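Local coordinates for mandelate racemase/muconate lactonizing enzyme family protein (PDB 2QDE) that belongs to the mandelate racemase/muconate lactonizing enzyme family of the enolase superfamily and binds a barium ion in its barrel domain, at residues A[180-183]-A[184-188]; A[267-271]-A[272-276]. All coordinates share one frame; numbering follows the deposited sequence.

Contact 1. Residues A[180-183]-A[184-188]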
loop_
_atom_site.group_PDB
_atom_site.type_symbol
_atom_site.label_atom_id
_atom_site.label_comp_id
_atom_site.label_asym_id
_atom_site.label_seq_id
_atom_site.Cartn_x
_atom_site.Cartn_y
_atom_site.Cartn_z
ATOM N N ALA A 180 -35.130 -20.017 -1.543
ATOM C CA ALA A 180 -35.707 -20.757 -0.427
ATOM C C ALA A 180 -36.320 -22.064 -0.919
ATOM O O ALA A 180 -36.003 -23.140 -0.406
ATOM C CB ALA A 180 -36.769 -19.911 0.272
ATOM N N GLU A 181 -37.194 -21.961 -1.919
ATOM C CA GLU A 181 -37.865 -23.129 -2.487
ATOM C C GLU A 181 -36.904 -24.127 -3.139
ATOM O O GLU A 181 -36.931 -25.323 -2.829
ATOM C CB GLU A 181 -38.919 -22.679 -3.506
ATOM C CG GLU A 181 -39.394 -23.790 -4.445
ATOM C CD GLU A 181 -40.236 -24.853 -3.749
ATOM O OE1 GLU A 181 -40.293 -24.858 -2.495
ATOM O OE2 GLU A 181 -40.838 -25.692 -4.464
ATOM N N VAL A 182 -36.057 -23.647 -4.043
ATOM C CA VAL A 182 -35.112 -24.531 -4.714
ATOM C C VAL A 182 -34.229 -25.286 -3.714
ATOM O O VAL A 182 -34.024 -26.498 -3.853
ATOM C CB VAL A 182 -34.219 -23.748 -5.697
ATOM C CG1 VAL A 182 -33.252 -24.695 -6.392
ATOM C CG2 VAL A 182 -35.086 -23.034 -6.724
ATOM N N ARG A 183 -33.717 -24.581 -2.706
ATOM C CA ARG A 183 -32.864 -25.200 -1.688
ATOM C C ARG A 183 -33.569 -26.330 -0.942
ATOM O O ARG A 183 -32.974 -27.382 -0.694
ATOM C CB ARG A 183 -32.407 -24.156 -0.662
ATOM C CG ARG A 183 -31.600 -24.721 0.515
ATOM C CD ARG A 183 -30.102 -24.537 0.317
ATOM N NE ARG A 183 -29.501 -25.641 -0.412
ATOM C CZ ARG A 183 -28.293 -25.614 -0.973
ATOM N NH1 ARG A 183 -27.531 -24.527 -0.900
ATOM N NH2 ARG A 183 -27.846 -26.687 -1.607
ATOM N N ARG A 184 -34.826 -26.098 -0.568
ATOM C CA ARG A 184 -35.605 -27.093 0.165
ATOM C C ARG A 184 -35.774 -28.361 -0.658
ATOM O O ARG A 184 -35.742 -29.470 -0.127
ATOM C CB ARG A 184 -36.992 -26.544 0.519
ATOM C CG ARG A 184 -37.868 -27.542 1.285
ATOM C CD ARG A 184 -39.355 -27.218 1.154
ATOM N NE ARG A 184 -39.793 -27.226 -0.244
ATOM C CZ ARG A 184 -39.870 -28.312 -1.013
ATOM N NH1 ARG A 184 -39.547 -29.508 -0.530
ATOM N NH2 ARG A 184 -40.260 -28.205 -2.280
ATOM N N ALA A 185 -35.947 -28.183 -1.961
ATOM C CA ALA A 185 -36.136 -29.296 -2.873
ATOM C C ALA A 185 -34.875 -30.120 -3.110
ATOM O O ALA A 185 -34.893 -31.343 -2.959
ATOM C CB ALA A 185 -36.680 -28.782 -4.206
ATOM N N VAL A 186 -33.776 -29.460 -3.468
ATOM C CA VAL A 186 -32.532 -30.166 -3.759
ATOM C C VAL A 186 -31.709 -30.588 -2.546
ATOM O O VAL A 186 -30.786 -31.396 -2.668
ATOM C CB VAL A 186 -31.639 -29.324 -4.701
ATOM C CG1 VAL A 186 -32.409 -28.975 -5.972
ATOM C CG2 VAL A 186 -31.178 -28.054 -3.993
ATOM N N GLY A 187 -32.023 -30.046 -1.374
ATOM C CA GLY A 187 -31.267 -30.424 -0.191
ATOM C C GLY A 187 -29.997 -29.614 0.016
ATOM O O GLY A 187 -29.576 -28.863 -0.866
ATOM N N ASP A 188 -29.373 -29.781 1.181
ATOM C CA ASP A 188 -28.165 -29.034 1.518
ATOM C C ASP A 188 -26.879 -29.504 0.844
ATOM O O ASP A 188 -25.890 -28.763 0.831
ATOM C CB ASP A 188 -27.920 -29.042 3.033
ATOM C CG ASP A 188 -29.141 -28.637 3.844
ATOM O OD1 ASP A 188 -29.870 -27.706 3.437
ATOM O OD2 ASP A 188 -29.352 -29.253 4.917
#
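R183 reaches forward over the end of its own helix and holds the carbonyl oxygen of G187 with two nitrogens of one guanidinium edge. NH2 of R183 lies 2.9 Å from O of G187, in the carbonyl plane, with an N-H...O angle of 152°; NE of R183 is 3.3 Å from the same O and stands above that plane, so the two donors use the acceptor differently. The oxygen stays near the guanidinium plane, as a side-on grip requires. Bends at chi2 and chi3 turn the arginine chain toward the helix end. Beyond the segments NH2 also donates to V190 O, its strongest partner, and NH1 donates to Y215 O. D188 OD1 is 4.4 Å from R183 NE but well out of the guanidinium plane; no N-H points at it, so any attraction is probably one of charge alone.

One residue on, R184 lies alongside E181, both pointing the same way. Its NE is 3.3 Å from E181 OE1 in a weakly bonded salt bridge, and NH2 faces both carboxylate oxygens, with the two planes 49° apart. This pair is built on the i to i+3 spacing.

Behind these side chains run the backbone bonds, the V186 N to V182 O bond being nearly straight (173°), and G187 N meets R183 O at 2.9 Å. G187 then leaves the helix with positive phi. V182 and V186 face helix 146-159. The whole is a glycine-terminated helix C-terminus within the beta-alpha-beta unit of strand 164-167, helix 172-186 and strand 192-195, on the outer layer of the enolase-type barrel.

Contact 2. Residues A[267-271]-A[272-276]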
loop_
_atom_site.group_PDB
_atom_site.type_symbol
_atom_site.label_atom_id
_atom_site.label_comp_id
_atom_site.label_asym_id
_atom_site.label_seq_id
_atom_site.Cartn_x
_atom_site.Cartn_y
_atom_site.Cartn_z
ATOM N N LEU A 267 -13.832 -17.444 -10.767
ATOM C CA LEU A 267 -14.061 -16.733 -12.028
ATOM C C LEU A 267 -14.914 -17.506 -13.035
ATOM O O LEU A 267 -14.955 -18.732 -13.006
ATOM C CB LEU A 267 -12.709 -16.435 -12.685
ATOM C CG LEU A 267 -11.580 -15.821 -11.847
ATOM C CD1 LEU A 267 -10.241 -16.070 -12.543
ATOM C CD2 LEU A 267 -11.822 -14.339 -11.645
ATOM N N MET A 268 -15.597 -16.779 -13.917
ATOM C CA MET A 268 -16.386 -17.403 -14.977
ATOM C C MET A 268 -15.798 -16.880 -16.280
ATOM O O MET A 268 -15.370 -15.727 -16.359
ATOM C CB MET A 268 -17.872 -17.012 -14.948
ATOM C CG MET A 268 -18.378 -16.320 -13.709
ATOM S SD MET A 268 -18.303 -17.306 -12.225
ATOM C CE MET A 268 -18.872 -18.860 -12.824
ATOM N N ILE A 269 -15.773 -17.717 -17.305
ATOM C CA ILE A 269 -15.253 -17.282 -18.587
ATOM C C ILE A 269 -16.214 -17.666 -19.710
ATOM O O ILE A 269 -17.046 -18.553 -19.549
ATOM C CB ILE A 269 -13.878 -17.934 -18.872
ATOM C CG1 ILE A 269 -13.250 -17.330 -20.133
ATOM C CG2 ILE A 269 -14.044 -19.439 -19.057
ATOM C CD1 ILE A 269 -11.898 -17.919 -20.488
ATOM N N LYS A 270 -16.118 -16.955 -20.829
ATOM C CA LYS A 270 -16.892 -17.264 -22.033
ATOM C C LYS A 270 -15.888 -17.011 -23.144
ATOM O O LYS A 270 -15.194 -15.994 -23.128
ATOM C CB LYS A 270 -18.115 -16.351 -22.212
ATOM C CG LYS A 270 -19.281 -16.668 -21.285
ATOM C CD LYS A 270 -20.559 -15.989 -21.756
ATOM C CE LYS A 270 -21.730 -16.253 -20.809
ATOM N NZ LYS A 270 -21.488 -15.690 -19.462
ATOM N N THR A 271 -15.781 -17.935 -24.090
ATOM C CA THR A 271 -14.835 -17.760 -25.180
ATOM C C THR A 271 -15.081 -16.461 -25.942
ATOM O O THR A 271 -14.141 -15.839 -26.421
ATOM C CB THR A 271 -14.870 -18.961 -26.155
ATOM O OG1 THR A 271 -16.225 -19.282 -26.479
ATOM C CG2 THR A 271 -14.213 -20.172 -25.515
ATOM N N GLN A 272 -16.337 -16.041 -26.037
ATOM C CA GLN A 272 -16.650 -14.802 -26.743
ATOM C C GLN A 272 -16.249 -13.564 -25.936
ATOM O O GLN A 272 -15.948 -12.516 -26.503
ATOM C CB GLN A 272 -18.144 -14.740 -27.092
ATOM C CG GLN A 272 -18.579 -15.781 -28.116
ATOM C CD GLN A 272 -19.109 -17.052 -27.486
ATOM O OE1 GLN A 272 -18.730 -17.415 -26.369
ATOM N NE2 GLN A 272 -19.988 -17.746 -28.209
ATOM N N LYS A 273 -16.245 -13.681 -24.613
ATOM C CA LYS A 273 -15.860 -12.556 -23.769
ATOM C C LYS A 273 -14.347 -12.383 -23.841
ATOM O O LYS A 273 -13.836 -11.267 -23.987
ATOM C CB LYS A 273 -16.286 -12.809 -22.322
ATOM C CG LYS A 273 -15.888 -11.707 -21.353
ATOM C CD LYS A 273 -16.339 -12.014 -19.924
ATOM C CE LYS A 273 -15.743 -13.322 -19.403
ATOM N NZ LYS A 273 -16.077 -13.549 -17.964
ATOM N N ALA A 274 -13.640 -13.504 -23.744
ATOM C CA ALA A 274 -12.179 -13.514 -23.792
ATOM C C ALA A 274 -11.669 -12.995 -25.133
ATOM O O ALA A 274 -10.621 -12.351 -25.198
ATOM C CB ALA A 274 -11.656 -14.926 -23.545
ATOM N N GLY A 275 -12.407 -13.300 -26.201
ATOM C CA GLY A 275 -12.011 -12.844 -27.522
ATOM C C GLY A 275 -11.517 -13.929 -28.461
ATOM O O GLY A 275 -10.940 -13.622 -29.503
ATOM N N GLY A 276 -11.738 -15.194 -28.111
ATOM C CA GLY A 276 -11.283 -16.278 -28.964
ATOM C C GLY A 276 -10.570 -17.356 -28.167
ATOM O O GLY A 276 -10.266 -17.163 -26.993
HETATM O O HOH W 1 -18.047 -19.589 -24.046
#
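K273 sends its ammonium group back along the strand to the carbonyl oxygen of M268, five residues earlier. NZ of K273 is 2.8 Å from O of M268, standing 40° out of the carbonyl plane and hence not on a lone pair. The chain leaves with CG anti to the backbone N (chi1 178°), and a single bend at chi3 sets the amine over the strand. Its stronger partner is D246, a barium ligand, through a salt bridge.

Among the backbone bonds, K270 is the N-cap residue, and its O receives A274 N at 3.0 Å with a nearly linear 171° angle, while K273 N adds a weak bond. T271 O accepts from both G275 N and G276 N, 3.1 and 3.0 Å away. Both glycines have positive phi.

Water 1 accepts from T271 N at 2.8 Å and may donate to Q272 OE1, 3.3 Å away. The amide end of Q272 donates from NE2 to A50 O and E305 OE2.

Apolar contact is slight: I269 CD1 touches A274 CB at 4.3 Å, and I269 also packs on W283 of helix 277-290. Together these bonds shape the turn from strand 266-269 into the short helix 271-274 at the metal site of the enolase-superfamily barrel, where the K270 side chain lies about 5 Å from the barium ion.

Contacts 1 and 2 lie in the same barrel domain, about 30 Å apart between centres and about 16 Å between nearest atoms, and share no element. Contact 1 is peripheral, its centre about 27 Å from that of the chain, and only partly buried; contact 2 is buried, its centre about 6 Å from it. The first stays on one outer helix and its exit, the second joins a barrel strand to a short helix. Charge is used accordingly: at 180-188 an exposed arginine pairs weakly with a glutamate while a buried one serves backbone carbonyls, whereas at 267-276 a buried lysine combines a carbonyl with an aspartate of the barium site. Both stretches use positive-phi glycines where a helix ends.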